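Local coordinates for magnetosome protein MamA (Magnetospirillum gryphiswaldense, PDB 3AS8) that associates with the magnetosome and recognises itself through a tetratricopeptide-repeat fold to promote complex assembly, probably offering a platform for protein-protein interactions, at residues E43-L48 and E66-D71; V78-G83 and V100-A105; Q90-A95 and G117-N122; D131-A136 and G144-A149. All coordinates share one frame; numbering follows the deposited sequence.

Contact 1: residues E43-L48 and E66-D71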
loop_
_atom_site.group_PDB
_atom_site.type_symbol
_atom_site.label_atom_id
_atom_site.label_comp_id
_atom_site.label_asym_id
_atom_site.label_seq_id
_atom_site.Cartn_x
_atom_site.Cartn_y
_atom_site.Cartn_z
ATOM N N GLU A 43 -11.498 13.255 6.170
ATOM C CA GLU A 43 -12.253 12.007 5.973
ATOM C C GLU A 43 -12.945 11.984 4.593
ATOM O O GLU A 43 -13.033 10.916 3.949
ATOM C CB GLU A 43 -13.217 11.896 7.136
ATOM C CG GLU A 43 -13.454 10.519 7.657
ATOM C CD GLU A 43 -12.216 9.746 8.017
ATOM O OE1 GLU A 43 -12.150 8.571 7.583
ATOM O OE2 GLU A 43 -11.335 10.267 8.732
ATOM N N VAL A 44 -13.366 13.173 4.131
ATOM C CA VAL A 44 -13.924 13.362 2.819
ATOM C C VAL A 44 -12.773 13.194 1.793
ATOM O O VAL A 44 -12.908 12.384 0.843
ATOM C CB VAL A 44 -14.644 14.723 2.694
ATOM C CG1 VAL A 44 -14.890 15.071 1.209
ATOM C CG2 VAL A 44 -15.981 14.708 3.536
ATOM N N ALA A 45 -11.619 13.867 2.008
ATOM C CA ALA A 45 -10.505 13.739 1.057
ATOM C C ALA A 45 -9.945 12.284 0.946
ATOM O O ALA A 45 -9.635 11.799 -0.152
ATOM C CB ALA A 45 -9.358 14.753 1.351
ATOM N N LEU A 46 -9.884 11.589 2.065
ATOM C CA LEU A 46 -9.431 10.226 2.099
ATOM C C LEU A 46 -10.342 9.279 1.323
ATOM O O LEU A 46 -9.863 8.477 0.503
ATOM C CB LEU A 46 -9.349 9.758 3.501
ATOM C CG LEU A 46 -9.200 8.236 3.687
ATOM C CD1 LEU A 46 -7.854 7.690 3.013
ATOM C CD2 LEU A 46 -9.222 7.836 5.139
ATOM N N HIS A 47 -11.646 9.355 1.586
ATOM C CA HIS A 47 -12.582 8.494 0.899
ATOM C C HIS A 47 -12.761 8.823 -0.595
ATOM O O HIS A 47 -12.847 7.920 -1.432
ATOM C CB HIS A 47 -13.839 8.390 1.748
ATOM C CG HIS A 47 -13.613 7.568 2.978
ATOM N ND1 HIS A 47 -13.294 8.116 4.214
ATOM C CD2 HIS A 47 -13.501 6.223 3.125
ATOM C CE1 HIS A 47 -13.086 7.134 5.080
ATOM N NE2 HIS A 47 -13.213 5.981 4.451
ATOM N N LEU A 48 -12.744 10.105 -0.955
ATOM C CA LEU A 48 -12.836 10.461 -2.354
ATOM C C LEU A 48 -11.547 10.135 -3.106
ATOM O O LEU A 48 -11.575 9.811 -4.296
ATOM C CB LEU A 48 -13.182 11.951 -2.512
ATOM C CG LEU A 48 -13.263 12.566 -3.915
ATOM C CD1 LEU A 48 -14.320 11.861 -4.898
ATOM C CD2 LEU A 48 -13.664 14.059 -3.656
ATOM N N GLU A 66 -2.457 13.242 -0.994
ATOM C CA GLU A 66 -1.298 14.059 -0.634
ATOM C C GLU A 66 -1.721 15.306 0.190
ATOM O O GLU A 66 -1.061 15.670 1.149
ATOM C CB GLU A 66 -0.573 14.507 -1.926
ATOM C CG GLU A 66 0.207 13.410 -2.688
ATOM C CD GLU A 66 0.708 13.769 -4.144
ATOM O OE1 GLU A 66 1.461 12.916 -4.759
ATOM O OE2 GLU A 66 0.351 14.853 -4.725
ATOM N N ARG A 67 -2.774 15.993 -0.275
ATOM C CA ARG A 67 -3.361 17.105 0.460
ATOM C C ARG A 67 -3.802 16.596 1.898
ATOM O O ARG A 67 -3.633 17.271 2.897
ATOM C CB ARG A 67 -4.522 17.701 -0.375
ATOM C CG ARG A 67 -4.725 19.173 -0.219
ATOM C CD ARG A 67 -5.723 19.746 -1.217
ATOM N NE ARG A 67 -5.393 19.308 -2.566
ATOM C CZ ARG A 67 -4.600 19.981 -3.397
ATOM N NH1 ARG A 67 -4.058 21.151 -3.027
ATOM N NH2 ARG A 67 -4.342 19.472 -4.594
ATOM N N SER A 68 -4.371 15.403 1.990
ATOM C CA SER A 68 -4.770 14.803 3.268
ATOM C C SER A 68 -3.596 14.580 4.222
ATOM O O SER A 68 -3.617 15.000 5.418
ATOM C CB SER A 68 -5.459 13.469 3.013
ATOM O OG SER A 68 -6.647 13.682 2.190
ATOM N N ILE A 69 -2.563 13.916 3.695
ATOM C CA ILE A 69 -1.381 13.625 4.524
ATOM C C ILE A 69 -0.691 14.956 4.899
ATOM O O ILE A 69 -0.089 15.021 5.937
ATOM C CB ILE A 69 -0.417 12.567 3.902
ATOM C CG1 ILE A 69 0.224 11.663 5.007
ATOM C CG2 ILE A 69 0.672 13.230 3.085
ATOM C CD1 ILE A 69 -0.781 10.856 5.951
ATOM N N ALA A 70 -0.825 16.013 4.100
ATOM C CA ALA A 70 -0.314 17.341 4.525
ATOM C C ALA A 70 -1.116 17.914 5.725
ATOM O O ALA A 70 -0.587 18.555 6.610
ATOM C CB ALA A 70 -0.262 18.345 3.327
ATOM N N ASP A 71 -2.413 17.686 5.736
ATOM C CA ASP A 71 -3.306 18.180 6.779
ATOM C C ASP A 71 -3.288 17.329 8.070
ATOM O O ASP A 71 -3.527 17.812 9.193
ATOM C CB ASP A 71 -4.716 18.137 6.190
ATOM C CG ASP A 71 -5.779 18.578 7.171
ATOM O OD1 ASP A 71 -5.768 19.760 7.531
ATOM O OD2 ASP A 71 -6.624 17.747 7.583
#
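Ser68 turns its hydroxyl toward Ala45 because OG lies anti to its own carbonyl carbon and beside its backbone N (chi1 -60°). Both side chains leave their backbones toward the facing helix, and this torsion brings OG up to the methyl. The modelled separation of 3.0 Å between Ser68 OG and Ala45 CB is unusually short and should be read with caution. The closeness of the helices is better judged from the CA atoms of Ala45 and Ser68, which are 6.2 Å apart, a spacing that two small residues allow. OG also lies 3.8 Å from Ala45 C and 3.9 Å from Leu46 N. Neither distance amounts to a bond, and the polar need of the hydroxyl is met instead on its own helix, by Leu64 O. Phe40 touches both Ala45 and Ser68, while Val78 of helix 76-88 packs against Ser68. Behind the contact, His47 ND1 donates to Glu43 O at 2.8 Å, nearly in the ring plane, and the His47 side chain touches Ala19 and Lys20 of helix 5-20. The two segments run in roughly opposite senses on helices 42-54 and 58-71, and their close approach is consistent with successive antiparallel helices packing in a tetratricopeptide-repeat fold.

Contact 2: residues V78-G83 and V100-A105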
loop_
_atom_site.group_PDB
_atom_site.type_symbol
_atom_site.label_atom_id
_atom_site.label_comp_id
_atom_site.label_asym_id
_atom_site.label_seq_id
_atom_site.Cartn_x
_atom_site.Cartn_y
_atom_site.Cartn_z
ATOM N N VAL A 78 -4.550 7.059 5.795
ATOM C CA VAL A 78 -4.112 7.837 4.638
ATOM C C VAL A 78 -2.713 7.394 4.159
ATOM O O VAL A 78 -2.454 7.187 2.983
ATOM C CB VAL A 78 -4.008 9.335 4.921
ATOM C CG1 VAL A 78 -3.593 10.103 3.586
ATOM C CG2 VAL A 78 -5.327 9.940 5.481
ATOM N N ALA A 79 -1.811 7.265 5.103
ATOM C CA ALA A 79 -0.464 6.893 4.786
ATOM C C ALA A 79 -0.382 5.527 4.092
ATOM O O ALA A 79 0.429 5.351 3.151
ATOM C CB ALA A 79 0.410 6.957 6.123
ATOM N N THR A 80 -1.231 4.585 4.533
ATOM C CA THR A 80 -1.301 3.220 3.988
ATOM C C THR A 80 -1.760 3.251 2.546
ATOM O O THR A 80 -1.056 2.731 1.630
ATOM C CB THR A 80 -2.206 2.312 4.835
ATOM O OG1 THR A 80 -1.772 2.359 6.184
ATOM C CG2 THR A 80 -2.178 0.837 4.357
ATOM N N VAL A 81 -2.887 3.925 2.281
ATOM C CA VAL A 81 -3.410 4.044 0.904
ATOM C C VAL A 81 -2.394 4.699 -0.001
ATOM O O VAL A 81 -2.040 4.222 -1.080
ATOM C CB VAL A 81 -4.659 4.974 0.809
ATOM C CG1 VAL A 81 -5.200 4.927 -0.652
ATOM C CG2 VAL A 81 -5.721 4.575 1.829
ATOM N N LEU A 82 -1.929 5.861 0.441
ATOM C CA LEU A 82 -1.084 6.631 -0.405
ATOM C C LEU A 82 0.250 5.902 -0.647
ATOM O O LEU A 82 0.692 5.817 -1.776
ATOM C CB LEU A 82 -0.829 7.989 0.162
ATOM C CG LEU A 82 0.032 8.985 -0.577
ATOM C CD1 LEU A 82 -0.511 9.143 -2.061
ATOM C CD2 LEU A 82 0.133 10.378 0.261
ATOM N N GLY A 83 0.857 5.358 0.407
ATOM C CA GLY A 83 2.119 4.615 0.273
ATOM C C GLY A 83 1.943 3.438 -0.644
ATOM O O GLY A 83 2.747 3.218 -1.540
ATOM N N VAL A 100 7.448 3.083 5.951
ATOM C CA VAL A 100 8.162 2.995 7.209
ATOM C C VAL A 100 7.264 3.364 8.363
ATOM O O VAL A 100 7.250 2.704 9.396
ATOM C CB VAL A 100 9.477 3.834 7.180
ATOM C CG1 VAL A 100 10.223 3.968 8.614
ATOM C CG2 VAL A 100 10.421 3.260 6.097
ATOM N N LYS A 101 6.511 4.458 8.226
ATOM C CA LYS A 101 5.714 4.941 9.332
ATOM C C LYS A 101 4.552 4.023 9.572
ATOM O O LYS A 101 4.212 3.703 10.715
ATOM C CB LYS A 101 5.239 6.368 9.007
ATOM C CG LYS A 101 4.287 6.979 10.059
ATOM C CD LYS A 101 3.690 8.321 9.501
ATOM C CE LYS A 101 3.128 9.203 10.606
ATOM N NZ LYS A 101 4.149 9.854 11.417
ATOM N N VAL A 102 3.957 3.519 8.519
ATOM C CA VAL A 102 2.825 2.603 8.690
ATOM C C VAL A 102 3.312 1.297 9.302
ATOM O O VAL A 102 2.699 0.817 10.254
ATOM C CB VAL A 102 2.094 2.305 7.380
ATOM C CG1 VAL A 102 1.082 1.236 7.581
ATOM C CG2 VAL A 102 1.492 3.581 6.765
ATOM N N ALA A 103 4.421 0.760 8.803
ATOM C CA ALA A 103 4.961 -0.504 9.380
ATOM C C ALA A 103 5.312 -0.353 10.876
ATOM O O ALA A 103 5.127 -1.295 11.621
ATOM C CB ALA A 103 6.181 -1.027 8.574
ATOM N N GLU A 104 5.859 0.788 11.306
ATOM C CA GLU A 104 6.124 1.014 12.723
ATOM C C GLU A 104 4.826 1.062 13.558
ATOM O O GLU A 104 4.785 0.555 14.667
ATOM C CB GLU A 104 6.995 2.292 12.960
ATOM C CG GLU A 104 6.993 2.886 14.425
ATOM C CD GLU A 104 7.969 2.213 15.362
ATOM O OE1 GLU A 104 8.988 1.677 14.877
ATOM O OE2 GLU A 104 7.728 2.225 16.590
ATOM N N ALA A 105 3.771 1.649 13.021
ATOM C CA ALA A 105 2.504 1.722 13.733
ATOM C C ALA A 105 1.729 0.370 13.691
ATOM O O ALA A 105 1.041 0.039 14.630
ATOM C CB ALA A 105 1.628 2.838 13.088
#
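Val102 presents both of its methyls to Ala79 and Thr80, joining helices 76-88 and 92-105, two successive helices of the tetratricopeptide-repeat fold. In the first shell, CG2 does double duty: it meets Ala79 CB at 3.6 Å and also rests against Thr80 OG1. The other methyl, Val102 CG1, comes up to the same oxygen, and the side chains of Thr80 and Val102 cross at about a right angle. The fork of the valine is set by chi1 of 172°, which puts CG1 anti to the backbone N of Val102 and CG2 beside it. Although an oxygen faces these methyls, it is not left without a partner, since Thr80 OG1 is hydrogen-bonded to Ile76 O one turn earlier in the helix. The next shell comes from helix 110-122, where Val112 touches both Thr80 and Val102. Nearby, the Lys101 ammonium is held by a salt bridge to Asp74, and the Lys101 side chain also packs on Ile76. At the centre of the contact, Thr80 OG1 sits across the valine fork almost evenly, 3.4 Å from Val102 CG1 and 3.5 Å from Val102 CG2.

Contact 3: residues Q90-A95 and G117-N122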
loop_
_atom_site.group_PDB
_atom_site.type_symbol
_atom_site.label_atom_id
_atom_site.label_comp_id
_atom_site.label_asym_id
_atom_site.label_seq_id
_atom_site.Cartn_x
_atom_site.Cartn_y
_atom_site.Cartn_z
ATOM N N GLN A 90 5.080 3.198 -9.210
ATOM C CA GLN A 90 6.565 3.319 -9.165
ATOM C C GLN A 90 7.118 4.639 -8.695
ATOM O O GLN A 90 8.236 5.072 -9.117
ATOM C CB GLN A 90 7.147 2.927 -10.535
ATOM C CG GLN A 90 6.504 1.608 -10.952
ATOM C CD GLN A 90 7.236 0.750 -11.994
ATOM O OE1 GLN A 90 6.740 -0.335 -12.324
ATOM N NE2 GLN A 90 8.341 1.223 -12.534
ATOM N N LYS A 91 6.363 5.320 -7.853
ATOM C CA LYS A 91 6.908 6.389 -7.117
ATOM C C LYS A 91 7.471 5.824 -5.848
ATOM O O LYS A 91 7.035 6.158 -4.743
ATOM C CB LYS A 91 5.871 7.466 -6.830
ATOM C CG LYS A 91 5.491 8.253 -8.080
ATOM C CD LYS A 91 5.973 9.642 -7.956
ATOM C CE LYS A 91 7.401 9.752 -8.401
ATOM N NZ LYS A 91 8.017 11.068 -8.096
ATOM N N TYR A 92 8.515 5.001 -6.010
ATOM C CA TYR A 92 9.103 4.246 -4.884
ATOM C C TYR A 92 9.690 5.134 -3.831
ATOM O O TYR A 92 9.558 4.870 -2.628
ATOM C CB TYR A 92 10.175 3.354 -5.431
ATOM C CG TYR A 92 9.652 2.310 -6.390
ATOM C CD1 TYR A 92 8.697 1.401 -5.978
ATOM C CD2 TYR A 92 10.121 2.244 -7.705
ATOM C CE1 TYR A 92 8.248 0.437 -6.821
ATOM C CE2 TYR A 92 9.701 1.269 -8.535
ATOM C CZ TYR A 92 8.754 0.374 -8.083
ATOM O OH TYR A 92 8.307 -0.590 -8.908
ATOM N N ASP A 93 10.261 6.255 -4.263
ATOM C CA ASP A 93 10.844 7.169 -3.314
ATOM C C ASP A 93 9.854 7.877 -2.405
ATOM O O ASP A 93 10.167 8.154 -1.232
ATOM C CB ASP A 93 11.696 8.190 -4.050
ATOM C CG ASP A 93 10.824 9.163 -4.893
ATOM O OD1 ASP A 93 10.000 8.694 -5.757
ATOM O OD2 ASP A 93 10.947 10.377 -4.612
ATOM N N LEU A 94 8.668 8.222 -2.925
ATOM C CA LEU A 94 7.638 8.809 -2.062
ATOM C C LEU A 94 6.999 7.748 -1.128
ATOM O O LEU A 94 6.460 8.068 -0.049
ATOM C CB LEU A 94 6.550 9.483 -2.935
ATOM C CG LEU A 94 7.086 10.625 -3.809
ATOM C CD1 LEU A 94 5.926 11.351 -4.530
ATOM C CD2 LEU A 94 7.937 11.600 -2.927
ATOM N N ALA A 95 7.012 6.530 -1.604
ATOM C CA ALA A 95 6.381 5.407 -0.908
ATOM C C ALA A 95 7.139 5.095 0.379
ATOM O O ALA A 95 6.541 4.882 1.389
ATOM C CB ALA A 95 6.306 4.191 -1.861
ATOM N N GLY A 117 9.800 -3.377 1.234
ATOM C CA GLY A 117 10.926 -4.042 0.614
ATOM C C GLY A 117 11.058 -3.884 -0.896
ATOM O O GLY A 117 12.162 -3.694 -1.416
ATOM N N VAL A 118 9.953 -4.026 -1.624
ATOM C CA VAL A 118 9.957 -3.882 -3.048
ATOM C C VAL A 118 10.415 -2.502 -3.422
ATOM O O VAL A 118 11.148 -2.367 -4.391
ATOM C CB VAL A 118 8.562 -4.140 -3.720
ATOM C CG1 VAL A 118 8.611 -3.905 -5.226
ATOM C CG2 VAL A 118 8.142 -5.633 -3.520
ATOM N N ALA A 119 10.002 -1.496 -2.667
ATOM C CA ALA A 119 10.346 -0.118 -3.004
ATOM C C ALA A 119 11.826 0.114 -2.843
ATOM O O ALA A 119 12.468 0.719 -3.729
ATOM C CB ALA A 119 9.527 0.924 -2.146
ATOM N N LEU A 120 12.344 -0.322 -1.716
ATOM C CA LEU A 120 13.772 -0.273 -1.376
ATOM C C LEU A 120 14.612 -0.992 -2.421
ATOM O O LEU A 120 15.620 -0.421 -2.912
ATOM C CB LEU A 120 14.002 -0.835 0.028
ATOM C CG LEU A 120 13.487 0.021 1.186
ATOM C CD1 LEU A 120 13.403 -0.818 2.485
ATOM C CD2 LEU A 120 14.252 1.329 1.458
ATOM N N ASP A 121 14.193 -2.199 -2.834
ATOM C CA ASP A 121 14.905 -2.940 -3.858
ATOM C C ASP A 121 14.957 -2.158 -5.165
ATOM O O ASP A 121 16.015 -2.088 -5.851
ATOM C CB ASP A 121 14.307 -4.319 -4.081
ATOM C CG ASP A 121 15.012 -5.099 -5.187
ATOM O OD1 ASP A 121 14.857 -4.720 -6.356
ATOM O OD2 ASP A 121 15.714 -6.110 -4.892
ATOM N N ASN A 122 13.829 -1.542 -5.519
ATOM C CA ASN A 122 13.787 -0.736 -6.752
ATOM C C ASN A 122 14.664 0.456 -6.735
ATOM O O ASN A 122 15.185 0.831 -7.807
ATOM C CB ASN A 122 12.363 -0.354 -7.168
ATOM C CG ASN A 122 11.686 -1.515 -7.853
ATOM O OD1 ASN A 122 12.015 -1.787 -8.982
ATOM N ND2 ASN A 122 10.843 -2.287 -7.129
#
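Tyr92 and Asn122 meet flat against each other, and beside them Ala119 closes the inner end of the contact. The tight part is where Asn122 CB presses on one face of the ring, 3.4 Å from Tyr92 CE2. It lies 3.6 Å from the ring centroid and 20° off the ring normal, a CH-pi contact. The backbones are close as well: the CA atoms of Tyr92 and Ala119 are 4.9 Å apart, and Tyr92 CD1 lies 3.7 Å from Ala119 CA, with the buried alanine methyl close behind. Asn122 chi1 of -79° sets CG beside its own backbone N and lays the amide along the ring, the two planes only 2° apart, with Asn122 CG 3.5 Å from Tyr92 CZ. On the opposite face, Gln90 CA sits over the ring centre, so the phenol is sandwiched between the end of a Schellman motif, where Gln90 has positive phi, and helix 110-122. The looser side is the amide end beside the phenol oxygen: Asn122 is exposed, and its ND2 stands 3.5 Å from Tyr92 OH without a hydrogen bond. The amide is anchored on its own helix, where ND2 donates to Val118 O at 2.8 Å from above the carbonyl plane. Asn122 N reaches that oxygen from the other face. With the ring cut back to an alanine here, the Asn122 amide would probably lose the surface it stacks on, and a gap would open between Gln90 and Asn122. Across the two segments, then, cohesion rests on dispersion and CH-pi attraction, and the polar group that borders solvent contributes its flat face while spending its N-H within its own helix.

Contact 4: residues D131-A136 and G144-A149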
loop_
_atom_site.group_PDB
_atom_site.type_symbol
_atom_site.label_atom_id
_atom_site.label_comp_id
_atom_site.label_asym_id
_atom_site.label_seq_id
_atom_site.Cartn_x
_atom_site.Cartn_y
_atom_site.Cartn_z
ATOM N N ASP A 131 16.412 -6.617 4.796
ATOM C CA ASP A 131 15.958 -6.377 6.167
ATOM C C ASP A 131 14.421 -6.403 6.225
ATOM O O ASP A 131 13.812 -7.113 7.033
ATOM C CB ASP A 131 16.482 -5.014 6.668
ATOM C CG ASP A 131 18.003 -5.006 7.010
ATOM O OD1 ASP A 131 18.475 -3.911 7.315
ATOM O OD2 ASP A 131 18.710 -6.052 6.987
ATOM N N SER A 132 13.775 -5.651 5.344
ATOM C CA SER A 132 12.306 -5.584 5.334
ATOM C C SER A 132 11.669 -6.915 4.913
ATOM O O SER A 132 10.738 -7.405 5.580
ATOM C CB SER A 132 11.832 -4.394 4.435
ATOM O OG SER A 132 11.797 -3.221 5.238
ATOM N N PHE A 133 12.192 -7.546 3.867
ATOM C CA PHE A 133 11.765 -8.885 3.463
ATOM C C PHE A 133 11.899 -9.934 4.574
ATOM O O PHE A 133 11.006 -10.731 4.791
ATOM C CB PHE A 133 12.467 -9.404 2.191
ATOM C CG PHE A 133 12.187 -8.623 0.933
ATOM C CD1 PHE A 133 10.891 -8.252 0.581
ATOM C CD2 PHE A 133 13.234 -8.271 0.056
ATOM C CE1 PHE A 133 10.637 -7.561 -0.612
ATOM C CE2 PHE A 133 12.970 -7.566 -1.126
ATOM C CZ PHE A 133 11.665 -7.201 -1.454
ATOM N N LYS A 134 12.974 -9.877 5.353
ATOM C CA LYS A 134 13.067 -10.746 6.493
ATOM C C LYS A 134 12.061 -10.539 7.641
ATOM O O LYS A 134 11.625 -11.506 8.241
ATOM C CB LYS A 134 14.476 -10.749 6.994
ATOM C CG LYS A 134 15.369 -11.484 5.973
ATOM C CD LYS A 134 16.800 -11.700 6.508
ATOM C CE LYS A 134 17.659 -12.413 5.437
ATOM N NZ LYS A 134 19.022 -12.554 5.951
ATOM N N ILE A 135 11.645 -9.311 7.852
ATOM C CA ILE A 135 10.583 -8.994 8.769
ATOM C C ILE A 135 9.253 -9.483 8.242
ATOM O O ILE A 135 8.466 -10.047 8.979
ATOM C CB ILE A 135 10.570 -7.484 9.076
ATOM C CG1 ILE A 135 11.882 -7.079 9.757
ATOM C CG2 ILE A 135 9.397 -7.124 9.997
ATOM C CD1 ILE A 135 12.131 -5.548 9.850
ATOM N N ALA A 136 8.967 -9.265 6.962
ATOM C CA ALA A 136 7.806 -9.863 6.344
ATOM C C ALA A 136 7.731 -11.394 6.441
ATOM O O ALA A 136 6.655 -11.997 6.658
ATOM C CB ALA A 136 7.722 -9.418 4.865
ATOM N N GLY A 144 6.586 -18.004 -0.226
ATOM C CA GLY A 144 7.578 -18.148 -1.270
ATOM C C GLY A 144 8.028 -16.898 -1.996
ATOM O O GLY A 144 9.216 -16.745 -2.250
ATOM N N LYS A 145 7.092 -15.981 -2.299
ATOM C CA LYS A 145 7.458 -14.769 -3.015
ATOM C C LYS A 145 8.446 -13.962 -2.171
ATOM O O LYS A 145 9.160 -13.097 -2.721
ATOM C CB LYS A 145 6.220 -13.915 -3.419
ATOM C CG LYS A 145 5.514 -13.154 -2.254
ATOM C CD LYS A 145 4.279 -12.345 -2.762
ATOM C CE LYS A 145 3.618 -11.612 -1.659
ATOM N NZ LYS A 145 2.555 -10.665 -2.142
ATOM N N VAL A 146 8.419 -14.113 -0.834
ATOM C CA VAL A 146 9.303 -13.288 -0.017
ATOM C C VAL A 146 10.748 -13.846 -0.137
ATOM O O VAL A 146 11.730 -13.100 -0.296
ATOM C CB VAL A 146 8.860 -13.188 1.458
ATOM C CG1 VAL A 146 9.903 -12.229 2.235
ATOM C CG2 VAL A 146 7.488 -12.661 1.506
ATOM N N HIS A 147 10.901 -15.164 -0.055
ATOM C CA HIS A 147 12.265 -15.710 -0.287
ATOM C C HIS A 147 12.800 -15.366 -1.669
ATOM O O HIS A 147 13.993 -15.140 -1.837
ATOM C CB HIS A 147 12.266 -17.206 -0.128
ATOM C CG HIS A 147 12.305 -17.655 1.305
ATOM N ND1 HIS A 147 13.481 -17.689 2.026
ATOM C CD2 HIS A 147 11.333 -18.105 2.143
ATOM C CE1 HIS A 147 13.231 -18.137 3.246
ATOM N NE2 HIS A 147 11.931 -18.387 3.341
ATOM N N ARG A 148 11.921 -15.396 -2.664
ATOM C CA ARG A 148 12.294 -15.065 -4.037
ATOM C C ARG A 148 12.778 -13.608 -4.115
ATOM O O ARG A 148 13.803 -13.312 -4.702
ATOM C CB ARG A 148 11.132 -15.355 -4.976
ATOM C CG ARG A 148 11.381 -15.092 -6.443
ATOM C CD ARG A 148 10.545 -16.032 -7.371
ATOM N NE ARG A 148 10.192 -17.385 -6.867
ATOM C CZ ARG A 148 10.817 -18.538 -7.152
ATOM N NH1 ARG A 148 11.927 -18.568 -7.867
ATOM N NH2 ARG A 148 10.359 -19.679 -6.652
ATOM N N ALA A 149 12.048 -12.703 -3.486
ATOM C CA ALA A 149 12.414 -11.295 -3.473
ATOM C C ALA A 149 13.793 -11.157 -2.773
ATOM O O ALA A 149 14.657 -10.406 -3.220
ATOM C CB ALA A 149 11.309 -10.419 -2.748
#
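Phe133 and Val146 stand opposite each other with CA atoms 6.1 Å apart, on helical segments whose axes approach to 9.5 Å and run nearly antiparallel, at 162°. Two patches of side chain fill the interface. In the first, Ala149 CB lies over one face of the Phe133 ring, 3.6 Å from the centroid and 15° off the normal, which makes a CH-pi contact. The methyl is shifted toward the rim, and CZ is the ring atom nearest to it, at 3.5 Å. The ring is carried there by chi1 of -64°, which sets CG beside the backbone N of Phe133 and anti to its carbonyl carbon. In the second patch Val146 CG1 reaches in at the start of the side chain, 3.8 Å from Phe133 CB and 3.2 Å from Phe133 O, a close methyl-carbonyl approach. Ala136 CB adds a lighter touch on the same methyl, at 4.4 Å. Around this core, Ile150 and Ser153 of helix 144-156 also touch Phe133, while Phe110 and Leu137 pack on Val146. A serine in place of Phe133 would probably leave the Ala149 methyl facing a gap, losing the CH-pi contact and much of the apolar contact between the helices. The segments belong to successive helices, 126-139 and 144-156, and fall in different tetratricopeptide-repeat ranges; a large ring laid against a small alanine between neighbouring antiparallel helices is consistent with the way such repeats stack into a continuous helical solenoid.

Contacts 1, 2 and 4 are buried, whereas contact 3 runs from a buried alanine to an exposed asparagine. The buried contacts are made by methyls meeting a hydroxyl in contact 1, another methyl and a hydroxyl in contact 2 and a ring face in contact 4; the partly exposed contact 3 adds an amide stacked on a ring. Contacts 2 and 3 share helix 92-105 and touch where Ala95 CB packs on Gly83 O. Contacts 1 and 2 meet through Ile69 and Val78, and contacts 3 and 4 through Gly117 and the Phe133 ring. Each contact thus touches the next in chain order, following successive helices along the solenoid, and contacts 1 and 4 end up with centres about 31 Å apart.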